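Long-range contacts in possible TctC subunit of the Tripartite Tricarboxylate Transport(TTT) Family (Rhodopseudomonas palustris, PDB 6HKE), which binds malate in the periplasm and probably delivers it to a tripartite tricarboxylate transport system for high-affinity uptake of C4-dicarboxylates: residues A[115-121]-A[203-209]; A[96-100]-A[294-298]; A[17-23]-A[48-54]. The protein carries 2 engineered substitutions. All blocks are in the same frame, centred on the assembly; numbering follows the deposited sequence.

From the N terminus, contact 3 closes first: strand 18-22 pairs with strand 49-53, closing a loop of 24 residues that is mostly helix 29-45. Contact 2 opens at residues 96-100 and closes near the end of the chain, where residues 294-298 of helix 287-305 come back to the loop ahead of strand 102-118. Contact 1 opens and closes within that span, joining the end of strand 102-118 to strand 205-210. Contacts 1 and 3 belong to one mixed sheet but lie on opposite sides of the chain's centre, with their own centres about 32 Å apart. Contacts 2 and 3 are closer neighbours, their nearest atoms about 7 Å apart, without touching.

Contact 1 of 3, residues A[115-121]-A[203-209]; sequences LLARKQF and GKVKAYV
Lys206 NZ donates a hydrogen bond of 2.6 Å to Phe121 O, in the plane of that carbonyl, and so ties strand 205-207 to the turn after strand 115-118. The Lys206 side chain starts between its backbone N and carbonyl carbon (chi1 52°) and runs straight, carrying CD past Lys119 O at 3.4 Å. Lys206 also pairs with Ala117: Ala117 N to Lys206 O is 2.8 Å and Lys206 N to Ala117 O is 3.1 Å, an antiparallel hydrogen-bonded pair of strands 102-118 and 205-210 in the protein's mixed sheet. Tyr208 N adds a hydrogen bond to Leu115 O of 2.8 Å. On the face of Ala117 and Lys206, Ala117 CB sits at the edge of the Tyr208 ring, in its plane, 3.5 Å from CE2; the chain turns a corner at Tyr208, whose side chain Phe121 crosses at about a right angle. Leu116 shares its face with Ala207; its CD1 also touches Val205 CG2 at 4.2 Å, and Leu116 and Val205 rest on helices 174-182 and 193-201. Further out, a type I turn from Arg118 to Phe121 presents the Phe121 carbonyl, Arg118 forms a salt bridge with Asp187, and a water links Lys119 N with Lys204 O. The Lys206 ammonium, also weakly bonded to Pro123 O, probably has its charge met largely by backbone carbonyls, likely fixing the chain's path beyond the strand.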
loop_
_atom_site.group_PDB
_atom_site.type_symbol
_atom_site.label_atom_id
_atom_site.label_comp_id
_atom_site.label_asym_id
_atom_site.label_seq_id
_atom_site.Cartn_x
_atom_site.Cartn_y
_atom_site.Cartn_z
ATOM N N LEU A 115 7.743 1.490 10.538
ATOM C CA LEU A 115 7.218 0.993 11.829
ATOM C C LEU A 115 6.904 2.210 12.692
ATOM O O LEU A 115 7.843 2.921 13.016
ATOM C CB LEU A 115 8.274 0.095 12.465
ATOM C CG LEU A 115 7.962 -0.350 13.882
ATOM C CD1 LEU A 115 6.612 -1.054 13.943
ATOM C CD2 LEU A 115 9.076 -1.234 14.403
ATOM N N LEU A 116 5.624 2.494 12.941
ATOM C CA LEU A 116 5.176 3.644 13.767
ATOM C C LEU A 116 4.699 3.120 15.113
ATOM O O LEU A 116 4.253 1.971 15.176
ATOM C CB LEU A 116 4.004 4.366 13.120
ATOM C CG LEU A 116 4.151 4.746 11.662
ATOM C CD1 LEU A 116 2.925 5.537 11.255
ATOM C CD2 LEU A 116 5.430 5.539 11.416
ATOM N N ALA A 117 4.735 3.951 16.137
ATOM C CA ALA A 117 4.052 3.638 17.404
ATOM C C ALA A 117 3.383 4.896 17.918
ATOM O O ALA A 117 3.732 6.016 17.460
ATOM C CB ALA A 117 5.023 3.073 18.407
ATOM N N ARG A 118 2.456 4.687 18.851
ATOM C CA ARG A 118 1.866 5.768 19.670
ATOM C C ARG A 118 3.008 6.567 20.325
ATOM O O ARG A 118 4.034 5.938 20.687
ATOM C CB ARG A 118 0.875 5.159 20.664
ATOM C CG ARG A 118 1.440 4.079 21.574
ATOM C CD ARG A 118 0.337 3.704 22.548
ATOM N NE ARG A 118 0.805 2.868 23.635
ATOM C CZ ARG A 118 1.396 3.320 24.729
ATOM N NH1 ARG A 118 1.603 4.617 24.895
ATOM N NH2 ARG A 118 1.793 2.463 25.653
ATOM N N LYS A 119 2.831 7.895 20.390
ATOM C CA LYS A 119 3.767 8.930 20.918
ATOM C C LYS A 119 4.545 8.436 22.148
ATOM O O LYS A 119 5.777 8.615 22.193
ATOM C CB LYS A 119 2.970 10.164 21.362
ATOM C CG LYS A 119 2.980 11.373 20.436
ATOM C CD LYS A 119 2.034 12.475 20.930
ATOM C CE LYS A 119 2.601 13.877 20.829
ATOM N NZ LYS A 119 1.611 14.843 20.291
ATOM N N GLN A 120 3.839 7.871 23.123
ATOM C CA GLN A 120 4.368 7.534 24.474
ATOM C C GLN A 120 4.767 6.056 24.520
ATOM O O GLN A 120 4.992 5.540 25.627
ATOM C CB GLN A 120 3.323 7.824 25.558
ATOM C CG GLN A 120 2.504 9.093 25.326
ATOM C CD GLN A 120 3.346 10.335 25.488
ATOM O OE1 GLN A 120 4.476 10.284 25.973
ATOM N NE2 GLN A 120 2.790 11.468 25.089
ATOM N N PHE A 121 4.868 5.379 23.382
ATOM C CA PHE A 121 5.317 3.970 23.374
ATOM C C PHE A 121 6.696 3.943 24.021
ATOM O O PHE A 121 7.624 4.570 23.520
ATOM C CB PHE A 121 5.310 3.352 21.978
ATOM C CG PHE A 121 5.215 1.849 22.006
ATOM C CD1 PHE A 121 4.238 1.217 22.760
ATOM C CD2 PHE A 121 6.079 1.062 21.260
ATOM C CE1 PHE A 121 4.144 -0.165 22.794
ATOM C CE2 PHE A 121 5.978 -0.322 21.284
ATOM C CZ PHE A 121 5.013 -0.932 22.051
ATOM N N GLY A 203 4.012 15.700 14.801
ATOM C CA GLY A 203 4.521 15.043 16.020
ATOM C C GLY A 203 3.510 14.116 16.693
ATOM O O GLY A 203 3.728 13.796 17.880
ATOM N N LYS A 204 2.484 13.641 15.982
ATOM C CA LYS A 204 1.350 12.879 16.593
ATOM C C LYS A 204 1.699 11.391 16.746
ATOM O O LYS A 204 1.029 10.714 17.528
ATOM C CB LYS A 204 0.067 13.042 15.781
ATOM C CG LYS A 204 -0.636 14.378 15.941
ATOM C CD LYS A 204 -1.583 14.652 14.797
ATOM C CE LYS A 204 -2.650 15.670 15.142
ATOM N NZ LYS A 204 -3.341 16.174 13.927
ATOM N N VAL A 205 2.714 10.892 16.050
ATOM C CA VAL A 205 3.181 9.492 16.234
ATOM C C VAL A 205 4.688 9.509 16.063
ATOM O O VAL A 205 5.225 10.587 15.737
ATOM C CB VAL A 205 2.503 8.522 15.243
ATOM C CG1 VAL A 205 0.995 8.457 15.445
ATOM C CG2 VAL A 205 2.837 8.863 13.806
ATOM N N LYS A 206 5.334 8.359 16.238
ATOM C CA LYS A 206 6.790 8.228 16.022
ATOM C C LYS A 206 7.063 6.998 15.153
ATOM O O LYS A 206 6.218 6.071 15.146
ATOM C CB LYS A 206 7.528 8.204 17.362
ATOM C CG LYS A 206 7.038 7.203 18.386
ATOM C CD LYS A 206 7.732 7.393 19.705
ATOM C CE LYS A 206 7.581 6.204 20.628
ATOM N NZ LYS A 206 8.456 6.335 21.817
ATOM N N ALA A 207 8.157 7.063 14.387
ATOM C CA ALA A 207 8.718 5.972 13.564
ATOM C C ALA A 207 9.890 5.370 14.334
ATOM O O ALA A 207 10.612 6.140 14.931
ATOM C CB ALA A 207 9.179 6.515 12.235
ATOM N N TYR A 208 10.044 4.049 14.353
ATOM C CA TYR A 208 11.257 3.380 14.873
ATOM C C TYR A 208 12.211 3.142 13.704
ATOM O O TYR A 208 13.349 3.604 13.782
ATOM C CB TYR A 208 10.878 2.112 15.631
ATOM C CG TYR A 208 10.332 2.395 17.005
ATOM C CD1 TYR A 208 11.184 2.494 18.089
ATOM C CD2 TYR A 208 8.978 2.595 17.222
ATOM C CE1 TYR A 208 10.702 2.750 19.361
ATOM C CE2 TYR A 208 8.481 2.862 18.488
ATOM C CZ TYR A 208 9.348 2.945 19.564
ATOM O OH TYR A 208 8.881 3.199 20.826
ATOM N N VAL A 209 11.746 2.493 12.633
ATOM C CA VAL A 209 12.613 2.183 11.460
ATOM C C VAL A 209 11.809 2.350 10.171
ATOM O O VAL A 209 10.581 2.435 10.233
ATOM C CB VAL A 209 13.259 0.792 11.573
ATOM C CG1 VAL A 209 14.276 0.771 12.694
ATOM C CG2 VAL A 209 12.240 -0.319 11.759
HETATM O O HOH W 1 0.337 8.586 19.455
#

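Contact 2 of 3, residues A[96-100]-A[294-298]; sequences YRPDK and VQEEI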
loop_
_atom_site.group_PDB
_atom_site.type_symbol
_atom_site.label_atom_id
_atom_site.label_comp_id
_atom_site.label_asym_id
_atom_site.label_seq_id
_atom_site.Cartn_x
_atom_site.Cartn_y
_atom_site.Cartn_z
ATOM N N TYR A 96 -9.272 -14.574 -5.845
ATOM C CA TYR A 96 -8.713 -14.233 -7.176
ATOM C C TYR A 96 -7.226 -14.555 -7.166
ATOM O O TYR A 96 -6.656 -14.746 -6.084
ATOM C CB TYR A 96 -8.951 -12.755 -7.502
ATOM C CG TYR A 96 -8.414 -11.807 -6.462
ATOM C CD1 TYR A 96 -7.072 -11.464 -6.424
ATOM C CD2 TYR A 96 -9.242 -11.270 -5.495
ATOM C CE1 TYR A 96 -6.566 -10.602 -5.464
ATOM C CE2 TYR A 96 -8.750 -10.425 -4.516
ATOM C CZ TYR A 96 -7.412 -10.074 -4.506
ATOM O OH TYR A 96 -6.935 -9.237 -3.538
ATOM N N ARG A 97 -6.653 -14.645 -8.357
ATOM C CA ARG A 97 -5.196 -14.718 -8.606
ATOM C C ARG A 97 -4.782 -13.309 -9.033
ATOM O O ARG A 97 -5.310 -12.765 -9.997
ATOM C CB ARG A 97 -4.943 -15.806 -9.656
ATOM C CG ARG A 97 -5.696 -17.109 -9.378
ATOM C CD ARG A 97 -5.834 -18.035 -10.571
ATOM N NE ARG A 97 -6.651 -17.421 -11.605
ATOM C CZ ARG A 97 -6.738 -17.842 -12.865
ATOM N NH1 ARG A 97 -6.048 -18.900 -13.272
ATOM N NH2 ARG A 97 -7.517 -17.197 -13.723
ATOM N N PRO A 98 -3.898 -12.607 -8.303
ATOM C CA PRO A 98 -3.555 -11.243 -8.695
ATOM C C PRO A 98 -2.840 -11.166 -10.049
ATOM O O PRO A 98 -2.943 -10.127 -10.661
ATOM C CB PRO A 98 -2.642 -10.742 -7.577
ATOM C CG PRO A 98 -2.924 -11.670 -6.421
ATOM C CD PRO A 98 -3.275 -13.012 -7.038
ATOM N N ASP A 99 -2.155 -12.234 -10.480
ATOM C CA ASP A 99 -1.481 -12.286 -11.811
ATOM C C ASP A 99 -2.509 -12.532 -12.915
ATOM O O ASP A 99 -2.412 -11.857 -13.935
ATOM C CB ASP A 99 -0.321 -13.288 -11.906
ATOM C CG ASP A 99 -0.504 -14.638 -11.229
ATOM O OD1 ASP A 99 -1.485 -14.809 -10.477
ATOM O OD2 ASP A 99 0.381 -15.497 -11.431
ATOM N N LYS A 100 -3.471 -13.430 -12.719
ATOM C CA LYS A 100 -4.241 -14.022 -13.838
ATOM C C LYS A 100 -5.690 -13.531 -13.885
ATOM O O LYS A 100 -6.326 -13.712 -14.935
ATOM C CB LYS A 100 -4.175 -15.541 -13.727
ATOM C CG LYS A 100 -2.808 -16.124 -14.063
ATOM C CD LYS A 100 -2.718 -17.614 -13.798
ATOM C CE LYS A 100 -1.529 -18.256 -14.475
ATOM N NZ LYS A 100 -0.272 -17.938 -13.761
ATOM N N VAL A 294 3.935 -7.903 -9.637
ATOM C CA VAL A 294 2.936 -8.855 -9.064
ATOM C C VAL A 294 3.603 -10.236 -8.935
ATOM O O VAL A 294 3.519 -10.847 -7.844
ATOM C CB VAL A 294 1.619 -8.901 -9.868
ATOM C CG1 VAL A 294 0.741 -10.087 -9.475
ATOM C CG2 VAL A 294 0.809 -7.625 -9.717
ATOM N N GLN A 295 4.278 -10.711 -9.983
ATOM C CA GLN A 295 4.905 -12.064 -9.996
ATOM C C GLN A 295 5.938 -12.146 -8.863
ATOM O O GLN A 295 5.867 -13.102 -8.062
ATOM C CB GLN A 295 5.525 -12.372 -11.359
ATOM C CG GLN A 295 5.570 -13.856 -11.670
ATOM C CD GLN A 295 4.204 -14.449 -11.928
ATOM O OE1 GLN A 295 3.277 -13.793 -12.424
ATOM N NE2 GLN A 295 4.077 -15.729 -11.608
ATOM N N GLU A 296 6.824 -11.152 -8.769
ATOM C CA GLU A 296 7.912 -11.087 -7.754
ATOM C C GLU A 296 7.317 -10.970 -6.349
ATOM O O GLU A 296 7.796 -11.672 -5.456
ATOM C CB GLU A 296 8.849 -9.918 -8.046
ATOM C CG GLU A 296 9.777 -10.194 -9.208
ATOM C CD GLU A 296 10.482 -8.970 -9.768
ATOM O OE1 GLU A 296 10.042 -7.837 -9.465
ATOM O OE2 GLU A 296 11.470 -9.151 -10.520
ATOM N N GLU A 297 6.301 -10.123 -6.162
ATOM C CA GLU A 297 5.641 -9.954 -4.841
ATOM C C GLU A 297 4.998 -11.279 -4.424
ATOM O O GLU A 297 5.198 -11.676 -3.274
ATOM C CB GLU A 297 4.607 -8.825 -4.828
ATOM C CG GLU A 297 4.578 -8.075 -3.503
ATOM C CD GLU A 297 5.935 -7.568 -3.021
ATOM O OE1 GLU A 297 6.392 -8.039 -1.961
ATOM O OE2 GLU A 297 6.538 -6.701 -3.693
ATOM N N ILE A 298 4.283 -11.956 -5.317
ATOM C CA ILE A 298 3.618 -13.252 -4.979
ATOM C C ILE A 298 4.676 -14.219 -4.425
ATOM O O ILE A 298 4.410 -14.798 -3.355
ATOM C CB ILE A 298 2.844 -13.843 -6.179
ATOM C CG1 ILE A 298 1.588 -13.023 -6.488
ATOM C CG2 ILE A 298 2.510 -15.315 -5.950
ATOM C CD1 ILE A 298 0.797 -13.485 -7.701
#
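Helix 287-305, the last helix of the chain, packs against the loop between helix 82-90 and strand 102-118, with Val294, Gln295 and Ile298 set against Pro98 and Asp99. Val294 and Ile298 lie one turn apart and offer their methyl ends to the loop. Val294 places CG1 anti to its backbone N (chi1 167°), and this branch touches Pro98 CB at 3.9 Å and the backbone at Asp99 N at 3.7 Å. Ile298 reaches out along its longer branch; its CD1 meets Pro98 CD at 4.2 Å, where the two side chains cross obliquely, and lies 3.8 Å from Asp99 OD1. The proline ring is therefore touched by both aliphatic residues of segment 294-298. Pro98 also touches His84 and Val88 of helix 82-90, and Ile298 shares Val88, while Val294 packs on Trp238 and Phe242 of strand 236-244. At the outer margin the Asp99 carboxylate faces the Gln295 amide, their planes turned 49° apart. Asp99 OD2 lies 3.5 Å from Gln295 OE1 and 3.7 Å from Gln295 NE2, and no hydrogen bond joins the two segments. The carboxylate has a mate within its own loop: Lys100 NZ forms a long, weak salt bridge to Asp99 OD2 at 3.4 Å. The side chain of Pro98 is about 13 Å from bound malate, so the contact does not reach the ligand. Cohesion here comes from apolar contact round Pro98, and the Asp99 charge, lying beside the Gln295 amide without a hydrogen bond to it, is probably steadied more by its lysine neighbour than by the helix.

Contact 3 of 3, residues A[17-23]-A[48-54]; sequences TVTVVVP and PIEIENM
Val18, Val20 and Val22 pair with Ile49, Ile51 and Asn53 in parallel register, the two strand axes 28° apart. Six backbone hydrogen bonds join the segments; Val20 N to Glu50 O, at 2.8 Å, is nearly linear, and Val22 O receives Met54 N at the same distance. The tight part is the valine and isoleucine face: Val20 CG2 meets Ile49 CG2 at 3.5 Å, while its CG1 lies beside Ile51 CD1 at 4.0 Å, the two side chains pointing the same way. Ile49, Ile51 and Val22 also touch helix 29-45, and Asn53 ND2, 3.6 Å from Val22 CG1, is hydrogen-bonded to Phe24 O and Asp31. The face bearing Thr19, Glu50 and Glu52 is looser and partly open to solvent, although Val21 at its far end packs against helix 61-67. There Thr19 holds OG1 beside its backbone N (chi1 -65°) and CG2 anti to it, which turns the hydroxyl to Glu50 and the methyl to Glu52. OG1 donates to Glu50 OE2 at 2.7 Å, meeting the anti side of the carboxylate 31° out of its plane. A valine in place of Thr19 would probably leave Glu50 OE2 without this donor and the long glutamate chain freer to swing into solvent. Glu52 OE2 lies 3.6 Å from Thr19 CG2. The Val22 side chain lies about 6 Å from bound malate, close to the pocket lined by Phe24 and Thr30. Strand 18-22, helix 29-45 and strand 49-53 together form a beta-alpha-beta crossover, the repeating element of periplasmic binding protein domains.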
loop_
_atom_site.group_PDB
_atom_site.type_symbol
_atom_site.label_atom_id
_atom_site.label_comp_id
_atom_site.label_asym_id
_atom_site.label_seq_id
_atom_site.Cartn_x
_atom_site.Cartn_y
_atom_site.Cartn_z
ATOM N N THR A 17 -18.270 7.996 -17.368
ATOM C CA THR A 17 -17.442 8.107 -16.147
ATOM C C THR A 17 -16.735 6.773 -15.909
ATOM O O THR A 17 -17.397 5.727 -15.986
ATOM C CB THR A 17 -18.294 8.548 -14.959
ATOM O OG1 THR A 17 -18.805 9.830 -15.310
ATOM C CG2 THR A 17 -17.518 8.632 -13.667
ATOM N N VAL A 18 -15.419 6.806 -15.700
ATOM C CA VAL A 18 -14.637 5.598 -15.321
ATOM C C VAL A 18 -14.693 5.474 -13.796
ATOM O O VAL A 18 -14.490 6.494 -13.117
ATOM C CB VAL A 18 -13.195 5.667 -15.841
ATOM C CG1 VAL A 18 -12.374 4.483 -15.352
ATOM C CG2 VAL A 18 -13.156 5.780 -17.358
ATOM N N THR A 19 -15.007 4.279 -13.291
ATOM C CA THR A 19 -14.957 3.945 -11.849
ATOM C C THR A 19 -13.591 3.316 -11.540
ATOM O O THR A 19 -13.201 2.329 -12.194
ATOM C CB THR A 19 -16.157 3.084 -11.449
ATOM O OG1 THR A 19 -17.314 3.904 -11.634
ATOM C CG2 THR A 19 -16.091 2.606 -10.014
ATOM N N VAL A 20 -12.861 3.930 -10.612
ATOM C CA VAL A 20 -11.606 3.390 -10.035
ATOM C C VAL A 20 -11.951 3.060 -8.592
ATOM O O VAL A 20 -12.304 3.973 -7.820
ATOM C CB VAL A 20 -10.425 4.369 -10.143
ATOM C CG1 VAL A 20 -9.214 3.855 -9.376
ATOM C CG2 VAL A 20 -10.076 4.664 -11.602
ATOM N N VAL A 21 -11.926 1.774 -8.301
ATOM C CA VAL A 21 -12.290 1.207 -6.989
ATOM C C VAL A 21 -11.016 1.147 -6.154
ATOM O O VAL A 21 -9.995 0.670 -6.674
ATOM C CB VAL A 21 -12.952 -0.166 -7.179
ATOM C CG1 VAL A 21 -13.343 -0.761 -5.841
ATOM C CG2 VAL A 21 -14.171 -0.054 -8.073
ATOM N N VAL A 22 -11.114 1.623 -4.914
ATOM C CA VAL A 22 -10.063 1.591 -3.864
ATOM C C VAL A 22 -10.559 0.685 -2.737
ATOM O O VAL A 22 -11.681 0.866 -2.254
ATOM C CB VAL A 22 -9.743 3.018 -3.370
ATOM C CG1 VAL A 22 -8.929 2.999 -2.096
ATOM C CG2 VAL A 22 -9.022 3.841 -4.443
ATOM N N PRO A 23 -9.769 -0.341 -2.325
ATOM C CA PRO A 23 -10.204 -1.313 -1.314
ATOM C C PRO A 23 -10.290 -0.780 0.127
ATOM O O PRO A 23 -10.778 -1.500 1.003
ATOM C CB PRO A 23 -9.121 -2.405 -1.308
ATOM C CG PRO A 23 -8.273 -2.147 -2.530
ATOM C CD PRO A 23 -8.457 -0.688 -2.892
ATOM N N PRO A 48 -14.687 12.132 -16.830
ATOM C CA PRO A 48 -14.305 12.182 -15.427
ATOM C C PRO A 48 -14.052 10.771 -14.864
ATOM O O PRO A 48 -14.509 9.771 -15.435
ATOM C CB PRO A 48 -15.486 12.905 -14.782
ATOM C CG PRO A 48 -16.651 12.539 -15.643
ATOM C CD PRO A 48 -16.101 12.459 -17.050
ATOM N N ILE A 49 -13.283 10.707 -13.780
ATOM C CA ILE A 49 -12.993 9.433 -13.077
ATOM C C ILE A 49 -13.614 9.522 -11.690
ATOM O O ILE A 49 -13.402 10.528 -11.003
ATOM C CB ILE A 49 -11.491 9.122 -13.055
ATOM C CG1 ILE A 49 -10.978 8.868 -14.474
ATOM C CG2 ILE A 49 -11.229 7.942 -12.149
ATOM C CD1 ILE A 49 -9.480 8.851 -14.612
ATOM N N GLU A 50 -14.417 8.523 -11.349
ATOM C CA GLU A 50 -15.132 8.406 -10.057
ATOM C C GLU A 50 -14.321 7.447 -9.181
ATOM O O GLU A 50 -13.953 6.381 -9.677
ATOM C CB GLU A 50 -16.543 7.905 -10.367
ATOM C CG GLU A 50 -17.453 7.703 -9.178
ATOM C CD GLU A 50 -18.629 6.808 -9.543
ATOM O OE1 GLU A 50 -19.778 7.309 -9.553
ATOM O OE2 GLU A 50 -18.388 5.614 -9.839
ATOM N N ILE A 51 -14.024 7.824 -7.941
ATOM C CA ILE A 51 -13.325 6.936 -6.967
ATOM C C ILE A 51 -14.397 6.298 -6.085
ATOM O O ILE A 51 -15.176 7.038 -5.523
ATOM C CB ILE A 51 -12.284 7.704 -6.141
ATOM C CG1 ILE A 51 -11.124 8.193 -7.013
ATOM C CG2 ILE A 51 -11.800 6.847 -4.976
ATOM C CD1 ILE A 51 -10.027 7.154 -7.257
ATOM N N GLU A 52 -14.447 4.969 -6.028
ATOM C CA GLU A 52 -15.373 4.202 -5.160
ATOM C C GLU A 52 -14.511 3.473 -4.121
ATOM O O GLU A 52 -13.583 2.700 -4.530
ATOM C CB GLU A 52 -16.211 3.254 -6.020
ATOM C CG GLU A 52 -17.471 2.772 -5.331
ATOM C CD GLU A 52 -18.128 1.574 -5.994
ATOM O OE1 GLU A 52 -18.738 0.764 -5.270
ATOM O OE2 GLU A 52 -18.025 1.450 -7.231
ATOM N N ASN A 53 -14.728 3.778 -2.841
ATOM C CA ASN A 53 -14.027 3.129 -1.708
ATOM C C ASN A 53 -14.909 1.953 -1.317
ATOM O O ASN A 53 -16.081 2.181 -1.016
ATOM C CB ASN A 53 -13.753 4.087 -0.554
ATOM C CG ASN A 53 -12.845 5.234 -0.942
ATOM O OD1 ASN A 53 -13.301 6.268 -1.430
ATOM N ND2 ASN A 53 -11.554 5.063 -0.724
ATOM N N MET A 54 -14.390 0.741 -1.463
ATOM C CA MET A 54 -15.174 -0.502 -1.304
ATOM C C MET A 54 -14.455 -1.374 -0.281
ATOM O O MET A 54 -13.430 -2.001 -0.635
ATOM C CB MET A 54 -15.341 -1.239 -2.634
ATOM C CG MET A 54 -16.331 -2.397 -2.550
ATOM S SD MET A 54 -16.464 -3.278 -4.119
ATOM C CE MET A 54 -17.171 -1.969 -5.126
#